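Local coordinates for protein EDTA monooxygenase (EDTA-degrading bacterium BNC1, PDB 5DQP) that probably oxidises EDTA with molecular oxygen and reduced FMN, working with a partner flavin reductase in bacterial EDTA degradation, at residues Ala52-Asp57 against Ile92-Thr97; Ala56-Leu61 against Pro69-Asp74; Thr97-Pro102 against Val125-Pro130. One frame throughout, in Å; residues are numbered along the deposited sequence.

Contact 1 (Ala52-Asp57 against Ile92-Thr97)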
loop_
_atom_site.group_PDB
_atom_site.type_symbol
_atom_site.label_atom_id
_atom_site.label_comp_id
_atom_site.label_asym_id
_atom_site.label_seq_id
_atom_site.Cartn_x
_atom_site.Cartn_y
_atom_site.Cartn_z
ATOM N N ALA A 52 9.945 -10.780 11.220
ATOM C CA ALA A 52 9.020 -9.953 10.447
ATOM C C ALA A 52 7.710 -9.794 11.209
ATOM O O ALA A 52 7.346 -10.654 12.016
ATOM C CB ALA A 52 8.743 -10.563 9.063
ATOM N N PHE A 53 7.007 -8.684 10.952
ATOM C CA PHE A 53 5.617 -8.628 11.359
ATOM C C PHE A 53 4.761 -9.220 10.241
ATOM O O PHE A 53 5.212 -9.427 9.111
ATOM C CB PHE A 53 5.171 -7.193 11.722
ATOM C CG PHE A 53 5.275 -6.187 10.575
ATOM C CD1 PHE A 53 4.262 -6.070 9.644
ATOM C CD2 PHE A 53 6.386 -5.358 10.454
ATOM C CE1 PHE A 53 4.358 -5.174 8.590
ATOM C CE2 PHE A 53 6.491 -4.444 9.421
ATOM C CZ PHE A 53 5.478 -4.350 8.480
ATOM N N PHE A 54 3.518 -9.521 10.576
ATOM C CA PHE A 54 2.577 -10.058 9.614
ATOM C C PHE A 54 1.245 -9.331 9.733
ATOM O O PHE A 54 0.757 -9.077 10.840
ATOM C CB PHE A 54 2.388 -11.567 9.847
ATOM C CG PHE A 54 1.211 -12.157 9.119
ATOM C CD1 PHE A 54 1.191 -12.194 7.738
ATOM C CD2 PHE A 54 0.149 -12.706 9.816
ATOM C CE1 PHE A 54 0.136 -12.746 7.058
ATOM C CE2 PHE A 54 -0.933 -13.287 9.136
ATOM C CZ PHE A 54 -0.935 -13.302 7.762
ATOM N N LEU A 55 0.656 -9.024 8.588
ATOM C CA LEU A 55 -0.656 -8.407 8.502
ATOM C C LEU A 55 -1.574 -9.330 7.717
ATOM O O LEU A 55 -1.337 -9.591 6.535
ATOM C CB LEU A 55 -0.568 -7.029 7.838
ATOM C CG LEU A 55 0.156 -5.960 8.658
ATOM C CD1 LEU A 55 0.373 -4.691 7.812
ATOM C CD2 LEU A 55 -0.619 -5.631 9.917
ATOM N N ALA A 56 -2.593 -9.851 8.384
ATOM C CA ALA A 56 -3.682 -10.530 7.700
ATOM C C ALA A 56 -4.562 -9.481 7.028
ATOM O O ALA A 56 -4.504 -8.295 7.359
ATOM C CB ALA A 56 -4.499 -11.362 8.685
ATOM N N ASP A 57 -5.363 -9.911 6.057
ATOM C CA ASP A 57 -6.267 -8.965 5.423
ATOM C C ASP A 57 -7.425 -9.676 4.733
ATOM O O ASP A 57 -7.269 -10.766 4.187
ATOM C CB ASP A 57 -5.546 -8.087 4.397
ATOM C CG ASP A 57 -6.465 -7.031 3.801
ATOM O OD1 ASP A 57 -7.112 -6.325 4.607
ATOM O OD2 ASP A 57 -6.560 -6.922 2.548
ATOM N N ILE A 92 5.230 -9.011 6.319
ATOM C CA ILE A 92 4.536 -9.930 5.435
ATOM C C ILE A 92 3.117 -9.420 5.328
ATOM O O ILE A 92 2.435 -9.281 6.349
ATOM C CB ILE A 92 4.556 -11.370 5.978
ATOM C CG1 ILE A 92 6.016 -11.875 6.087
ATOM C CG2 ILE A 92 3.645 -12.282 5.142
ATOM C CD1 ILE A 92 6.192 -13.090 7.040
ATOM N N VAL A 93 2.670 -9.148 4.107
ATOM C CA VAL A 93 1.350 -8.575 3.872
ATOM C C VAL A 93 0.476 -9.555 3.090
ATOM O O VAL A 93 0.942 -10.245 2.175
ATOM C CB VAL A 93 1.473 -7.213 3.162
ATOM C CG1 VAL A 93 2.305 -6.272 4.037
ATOM C CG2 VAL A 93 2.143 -7.358 1.822
ATOM N N THR A 94 -0.790 -9.627 3.477
ATOM C CA THR A 94 -1.764 -10.475 2.810
ATOM C C THR A 94 -2.409 -9.732 1.651
ATOM O O THR A 94 -2.899 -8.610 1.825
ATOM C CB THR A 94 -2.846 -10.917 3.798
ATOM O OG1 THR A 94 -2.248 -11.679 4.838
ATOM C CG2 THR A 94 -3.926 -11.750 3.098
ATOM N N ALA A 95 -2.454 -10.375 0.482
ATOM C CA ALA A 95 -3.336 -9.878 -0.565
ATOM C C ALA A 95 -3.853 -11.048 -1.400
ATOM O O ALA A 95 -3.151 -12.041 -1.603
ATOM C CB ALA A 95 -2.630 -8.849 -1.450
ATOM N N SER A 96 -5.074 -10.893 -1.912
ATOM C CA SER A 96 -5.817 -11.978 -2.539
ATOM C C SER A 96 -5.466 -12.144 -4.016
ATOM O O SER A 96 -5.314 -11.167 -4.749
ATOM C CB SER A 96 -7.319 -11.711 -2.410
ATOM O OG SER A 96 -8.080 -12.708 -3.083
ATOM N N THR A 97 -5.371 -13.389 -4.468
ATOM C CA THR A 97 -5.278 -13.618 -5.907
ATOM C C THR A 97 -6.644 -13.572 -6.592
ATOM O O THR A 97 -6.713 -13.580 -7.830
ATOM C CB THR A 97 -4.612 -14.973 -6.200
ATOM O OG1 THR A 97 -5.336 -16.009 -5.531
ATOM C CG2 THR A 97 -3.154 -14.970 -5.735
#
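With chi1 at 167°, F54 carries its ring beside its own carbonyl carbon and swings it obliquely across I92 and T94, while CG1 of I92 stands anti to the carbonyl carbon and leaves CG2 beside that carbon, against F54. The methyl arrives beside the near part of the ring, with I92 CG2 3.6 Å from F54 CD1. One atom farther out, F54 CE1 lies 3.4 Å from T94 OG1. The other branch of I92 serves the start of the neighbouring strand, its CD1 reaching A52 CB at 4.1 Å. The backbones are parallel neighbours, the short strands running only 18° apart. I92 N donates to F53 O at 2.8 Å in a rather bent bond, whereas L55 N meets I92 O at 2.9 Å almost head-on (C=O...N 175°). I92 O also receives a CA-H contact from F54, so two groups of the first strand grip one carbonyl. Where strand 52-55 ends, L55 O takes a weak bond from T94 N (3.1 Å) and has T94 OG1 2.8 Å away; the same hydroxyl is also hydrogen-bonded to N123 OD1. Beyond it, D57 N and CB pass over T94 CB, and the D57 carboxylate reaches a salt bridge with R107 of the second subunit. W11 and Y231 meet the F54 ring edge-to-face. Strand 52-55, helix 75-85 and strand 90-96 form a beta-alpha-beta unit of the luciferase-like TIM barrel, with T94 near the C-terminal end of its strand and D57 in the loop just after the other, both predicted to bind FMN.

Contact 2 (Ala56-Leu61 against Pro69-Asp74)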
loop_
_atom_site.group_PDB
_atom_site.type_symbol
_atom_site.label_atom_id
_atom_site.label_comp_id
_atom_site.label_asym_id
_atom_site.label_seq_id
_atom_site.Cartn_x
_atom_site.Cartn_y
_atom_site.Cartn_z
ATOM N N ALA A 56 -2.593 -9.851 8.384
ATOM C CA ALA A 56 -3.682 -10.530 7.700
ATOM C C ALA A 56 -4.562 -9.481 7.028
ATOM O O ALA A 56 -4.504 -8.295 7.359
ATOM C CB ALA A 56 -4.499 -11.362 8.685
ATOM N N ASP A 57 -5.363 -9.911 6.057
ATOM C CA ASP A 57 -6.267 -8.965 5.423
ATOM C C ASP A 57 -7.425 -9.676 4.733
ATOM O O ASP A 57 -7.269 -10.766 4.187
ATOM C CB ASP A 57 -5.546 -8.087 4.397
ATOM C CG ASP A 57 -6.465 -7.031 3.801
ATOM O OD1 ASP A 57 -7.112 -6.325 4.607
ATOM O OD2 ASP A 57 -6.560 -6.922 2.548
ATOM N N GLN A 58 -8.589 -9.028 4.764
ATOM C CA GLN A 58 -9.708 -9.335 3.887
ATOM C C GLN A 58 -10.295 -7.978 3.534
ATOM O O GLN A 58 -10.465 -7.138 4.429
ATOM C CB GLN A 58 -10.770 -10.216 4.537
ATOM C CG GLN A 58 -10.371 -11.674 4.584
ATOM C CD GLN A 58 -11.442 -12.514 5.212
ATOM O OE1 GLN A 58 -12.535 -12.025 5.495
ATOM N NE2 GLN A 58 -11.140 -13.788 5.444
ATOM N N PRO A 59 -10.581 -7.721 2.268
ATOM C CA PRO A 59 -11.265 -6.457 1.901
ATOM C C PRO A 59 -12.776 -6.542 2.122
ATOM O O PRO A 59 -13.571 -6.652 1.189
ATOM C CB PRO A 59 -10.883 -6.281 0.424
ATOM C CG PRO A 59 -9.999 -7.505 0.053
ATOM C CD PRO A 59 -10.196 -8.533 1.103
ATOM N N GLN A 60 -13.167 -6.541 3.396
ATOM C CA GLN A 60 -14.546 -6.360 3.841
ATOM C C GLN A 60 -14.531 -5.807 5.264
ATOM O O GLN A 60 -13.534 -5.935 5.984
ATOM C CB GLN A 60 -15.339 -7.670 3.793
ATOM C CG GLN A 60 -14.617 -8.859 4.403
ATOM C CD GLN A 60 -14.798 -8.999 5.896
ATOM O OE1 GLN A 60 -15.587 -8.286 6.518
ATOM N NE2 GLN A 60 -14.064 -9.936 6.485
ATOM N N LEU A 61 -15.642 -5.174 5.650
ATOM C CA LEU A 61 -15.908 -4.775 7.025
ATOM C C LEU A 61 -16.944 -5.699 7.661
ATOM O O LEU A 61 -18.020 -5.917 7.096
ATOM C CB LEU A 61 -16.409 -3.336 7.092
ATOM C CG LEU A 61 -16.803 -2.858 8.493
ATOM C CD1 LEU A 61 -15.616 -2.959 9.433
ATOM C CD2 LEU A 61 -17.284 -1.418 8.415
ATOM N N PRO A 69 -12.633 -4.609 14.647
ATOM C CA PRO A 69 -12.344 -4.824 13.217
ATOM C C PRO A 69 -10.896 -5.266 13.043
ATOM O O PRO A 69 -9.978 -4.634 13.562
ATOM C CB PRO A 69 -12.597 -3.448 12.590
ATOM C CG PRO A 69 -12.391 -2.469 13.704
ATOM C CD PRO A 69 -12.767 -3.176 14.989
ATOM N N GLU A 70 -10.701 -6.384 12.348
ATOM C CA GLU A 70 -9.366 -6.964 12.236
ATOM C C GLU A 70 -8.514 -6.263 11.184
ATOM O O GLU A 70 -7.285 -6.223 11.309
ATOM C CB GLU A 70 -9.458 -8.461 11.896
ATOM C CG GLU A 70 -8.115 -9.167 12.089
ATOM C CD GLU A 70 -8.164 -10.666 11.800
ATOM O OE1 GLU A 70 -7.092 -11.278 11.529
ATOM O OE2 GLU A 70 -9.275 -11.233 11.841
ATOM N N TYR A 71 -9.151 -5.690 10.162
ATOM C CA TYR A 71 -8.470 -5.146 8.995
ATOM C C TYR A 71 -8.780 -3.660 8.827
ATOM O O TYR A 71 -9.403 -3.254 7.838
ATOM C CB TYR A 71 -8.882 -5.932 7.752
ATOM C CG TYR A 71 -9.098 -7.431 7.989
ATOM C CD1 TYR A 71 -8.036 -8.262 8.323
ATOM C CD2 TYR A 71 -10.355 -8.008 7.842
ATOM C CE1 TYR A 71 -8.214 -9.626 8.518
ATOM C CE2 TYR A 71 -10.548 -9.386 8.044
ATOM C CZ TYR A 71 -9.471 -10.176 8.363
ATOM O OH TYR A 71 -9.637 -11.516 8.551
ATOM N N PRO A 72 -8.341 -2.807 9.759
ATOM C CA PRO A 72 -8.680 -1.380 9.628
ATOM C C PRO A 72 -7.985 -0.671 8.451
ATOM O O PRO A 72 -8.443 0.414 8.069
ATOM C CB PRO A 72 -8.276 -0.787 10.996
ATOM C CG PRO A 72 -7.272 -1.744 11.537
ATOM C CD PRO A 72 -7.666 -3.104 11.034
ATOM N N PHE A 73 -6.934 -1.245 7.853
ATOM C CA PHE A 73 -6.181 -0.600 6.780
ATOM C C PHE A 73 -5.750 -1.611 5.726
ATOM O O PHE A 73 -5.504 -2.786 6.027
ATOM C CB PHE A 73 -4.890 0.055 7.258
ATOM C CG PHE A 73 -5.080 1.198 8.161
ATOM C CD1 PHE A 73 -5.538 2.419 7.674
ATOM C CD2 PHE A 73 -4.755 1.081 9.503
ATOM C CE1 PHE A 73 -5.696 3.499 8.522
ATOM C CE2 PHE A 73 -4.910 2.146 10.350
ATOM C CZ PHE A 73 -5.386 3.369 9.857
ATOM N N ASP A 74 -5.598 -1.128 4.494
ATOM C CA ASP A 74 -4.922 -1.915 3.472
ATOM C C ASP A 74 -3.529 -2.296 3.962
ATOM O O ASP A 74 -2.791 -1.430 4.451
ATOM C CB ASP A 74 -4.800 -1.157 2.154
ATOM C CG ASP A 74 -4.163 -2.016 1.063
ATOM O OD1 ASP A 74 -2.912 -2.080 1.023
ATOM O OD2 ASP A 74 -4.903 -2.652 0.275
#
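Y71 lays its ring beneath the D57-Q58 peptide; its chi1 of -36° sets CG beside the backbone N and anti to the carbonyl carbon, which brings the ring there. CB of Y71 comes first, 3.6 Å from OD1 of D57, whose OD2 pairs with R107 of the second subunit. Next to CG the ring face meets the backbone: Q58 N stands 3.5 Å above the plane of the Y71 ring, over its centre. On one side Y71 CD1 lies 3.5 Å from D57 CA, and CE1 sits near D57 CA and 4.1 Å from A56 CB; on the other, Y71 CD2 is 3.5 Å from Q58 O and Y71 CE2 is 3.6 Å from Q58 CB. CZ lies near Q58 N, and Y71 OH is 3.9 Å from Q58 CD. E70 CB covers the opposite face, and Q60 NE2 approaches the ring edge while donating to Q58 OE1 at 2.8 Å. Cut back to an alanine, this residue would probably leave Q58 N without the ring face beneath it and Q58 CB without its packing partner. No hydrogen bond crosses between the segments; the chemistry implies a van der Waals joint of ring on peptide, with A56 CB and Q58 CB at its sides.

Contact 3 (Thr97-Pro102 against Val125-Pro130)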
loop_
_atom_site.group_PDB
_atom_site.type_symbol
_atom_site.label_atom_id
_atom_site.label_comp_id
_atom_site.label_asym_id
_atom_site.label_seq_id
_atom_site.Cartn_x
_atom_site.Cartn_y
_atom_site.Cartn_z
ATOM N N THR A 97 -5.371 -13.389 -4.468
ATOM C CA THR A 97 -5.278 -13.618 -5.907
ATOM C C THR A 97 -6.644 -13.572 -6.592
ATOM O O THR A 97 -6.713 -13.580 -7.830
ATOM C CB THR A 97 -4.612 -14.973 -6.200
ATOM O OG1 THR A 97 -5.336 -16.009 -5.531
ATOM C CG2 THR A 97 -3.154 -14.970 -5.735
ATOM N N SER A 98 -7.728 -13.544 -5.815
ATOM C CA SER A 98 -9.071 -13.612 -6.383
ATOM C C SER A 98 -9.544 -12.251 -6.864
ATOM O O SER A 98 -10.197 -12.150 -7.904
ATOM C CB SER A 98 -10.058 -14.140 -5.345
ATOM O OG SER A 98 -9.707 -15.443 -4.953
ATOM N N PHE A 99 -9.253 -11.227 -6.108
ATOM C CA PHE A 99 -9.688 -9.895 -6.399
ATOM C C PHE A 99 -8.521 -8.937 -6.275
ATOM O O PHE A 99 -8.514 -8.032 -5.483
ATOM C CB PHE A 99 -10.820 -9.504 -5.460
ATOM C CG PHE A 99 -11.930 -10.495 -5.435
ATOM C CD1 PHE A 99 -12.823 -10.549 -6.447
ATOM C CD2 PHE A 99 -12.014 -11.425 -4.437
ATOM C CE1 PHE A 99 -13.813 -11.479 -6.441
ATOM C CE2 PHE A 99 -13.004 -12.350 -4.416
ATOM C CZ PHE A 99 -13.910 -12.381 -5.422
ATOM N N SER A 100 -7.547 -9.166 -7.107
ATOM C CA SER A 100 -6.459 -8.244 -7.357
ATOM C C SER A 100 -6.144 -8.295 -8.847
ATOM O O SER A 100 -6.362 -9.315 -9.502
ATOM C CB SER A 100 -5.217 -8.588 -6.511
ATOM O OG SER A 100 -5.449 -8.420 -5.123
ATOM N N LEU A 101 -5.668 -7.183 -9.379
ATOM C CA LEU A 101 -5.071 -7.188 -10.712
ATOM C C LEU A 101 -3.593 -7.568 -10.608
ATOM O O LEU A 101 -2.856 -6.932 -9.848
ATOM C CB LEU A 101 -5.230 -5.824 -11.351
ATOM C CG LEU A 101 -6.713 -5.446 -11.410
ATOM C CD1 LEU A 101 -6.903 -3.990 -11.789
ATOM C CD2 LEU A 101 -7.444 -6.379 -12.436
ATOM N N PRO A 102 -3.134 -8.592 -11.343
ATOM C CA PRO A 102 -1.739 -9.058 -11.186
ATOM C C PRO A 102 -0.680 -7.999 -11.424
ATOM O O PRO A 102 0.392 -8.039 -10.804
ATOM C CB PRO A 102 -1.610 -10.176 -12.245
ATOM C CG PRO A 102 -2.962 -10.456 -12.730
ATOM C CD PRO A 102 -3.841 -9.280 -12.436
ATOM N N VAL A 125 -3.220 -15.247 -0.801
ATOM C CA VAL A 125 -4.379 -16.017 -0.367
ATOM C C VAL A 125 -5.409 -16.054 -1.496
ATOM O O VAL A 125 -5.320 -15.316 -2.473
ATOM C CB VAL A 125 -5.010 -15.458 0.931
ATOM C CG1 VAL A 125 -3.989 -15.475 2.088
ATOM C CG2 VAL A 125 -5.567 -14.053 0.723
ATOM N N THR A 126 -6.374 -16.957 -1.368
ATOM C CA THR A 126 -7.568 -16.905 -2.196
ATOM C C THR A 126 -8.736 -16.453 -1.338
ATOM O O THR A 126 -8.689 -16.514 -0.108
ATOM C CB THR A 126 -7.892 -18.261 -2.838
ATOM O OG1 THR A 126 -8.435 -19.137 -1.845
ATOM C CG2 THR A 126 -6.649 -18.882 -3.458
ATOM N N THR A 127 -9.801 -16.009 -1.989
ATOM C CA THR A 127 -10.937 -15.445 -1.278
ATOM C C THR A 127 -12.103 -16.419 -1.316
ATOM O O THR A 127 -12.581 -16.788 -2.392
ATOM C CB THR A 127 -11.366 -14.105 -1.866
ATOM O OG1 THR A 127 -10.285 -13.166 -1.780
ATOM C CG2 THR A 127 -12.555 -13.595 -1.104
ATOM N N ALA A 128 -12.575 -16.802 -0.144
ATOM C CA ALA A 128 -13.795 -17.574 -0.033
ATOM C C ALA A 128 -14.911 -16.812 0.665
ATOM O O ALA A 128 -16.040 -17.310 0.709
ATOM C CB ALA A 128 -13.519 -18.891 0.706
ATOM N N ASN A 129 -14.640 -15.627 1.205
ATOM C CA ASN A 129 -15.673 -14.877 1.907
ATOM C C ASN A 129 -16.576 -14.160 0.897
ATOM O O ASN A 129 -16.115 -13.261 0.179
ATOM C CB ASN A 129 -15.025 -13.893 2.885
ATOM C CG ASN A 129 -16.046 -13.164 3.752
ATOM O OD1 ASN A 129 -17.248 -13.258 3.518
ATOM N ND2 ASN A 129 -15.568 -12.441 4.758
ATOM N N PRO A 130 -17.860 -14.524 0.804
ATOM C CA PRO A 130 -18.736 -13.868 -0.191
ATOM C C PRO A 130 -18.959 -12.378 0.048
ATOM O O PRO A 130 -19.348 -11.680 -0.898
ATOM C CB PRO A 130 -20.053 -14.652 -0.080
ATOM C CG PRO A 130 -19.995 -15.285 1.294
ATOM C CD PRO A 130 -18.567 -15.569 1.573
#
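T97 and V125 make the tight end of this contact. T97 N donates to V125 O at 2.8 Å, nearly straight at 170°, and T97 OG1 lies 3.1 Å from the same oxygen; chi1 of 56° sets that hydroxyl between the backbone N and the carbonyl carbon, from where it can reach across. A second bond follows one residue on, T127 N donating to S98 OG at 3.0 Å with an angle of 159°. The serine hydroxyl therefore acts as acceptor for a backbone N-H, holding the second loop close as it leaves its strand. T127 also packs against a ring: its CB is 3.5 Å from F99 CE2, and its CG2 lies in the ring plane, so the threonine meets the edge of F99. T127 OG1 turns back to hydrogen-bond S96 OG. T126 adds its CG2 methyl, 3.8 Å from T97 OG1. Beyond T127 the segments diverge, and in contrast to the hydrogen-bonded T97, V125, S98 and T127, A128 and P130 face solvent. Each loop leads from a barrel strand into a helix, 90-96 into 102-115 and 120-125 into 130-135. Helix 143-161 backs T97 through A150, F153 and L154, while V132 and A133 of helix 130-135 pack on F99, whose ring also meets Y136.

Contact 1 lies deepest, its centre about 8 Å from that of the chain, where two strands of the parallel barrel sheet adjoin. Contact 2 follows within the loop between strand 52-55 and helix 75-85, centred about 10 Å away and sharing A56 and D57 with it. Contact 3 joins the loops after strands 90-96 and 120-125, sharing T97 with contact 1; its centre is about 13 Å from each of the others. Probable hydrogen bonds join them: S96 OG to T127 OG1 between contacts 1 and 3, and Q58 OE1 to N129 ND2 between contacts 2 and 3. Three successive strand ends and their loops thus form one connected rim beside the predicted FMN site, and all three contacts reach the second subunit.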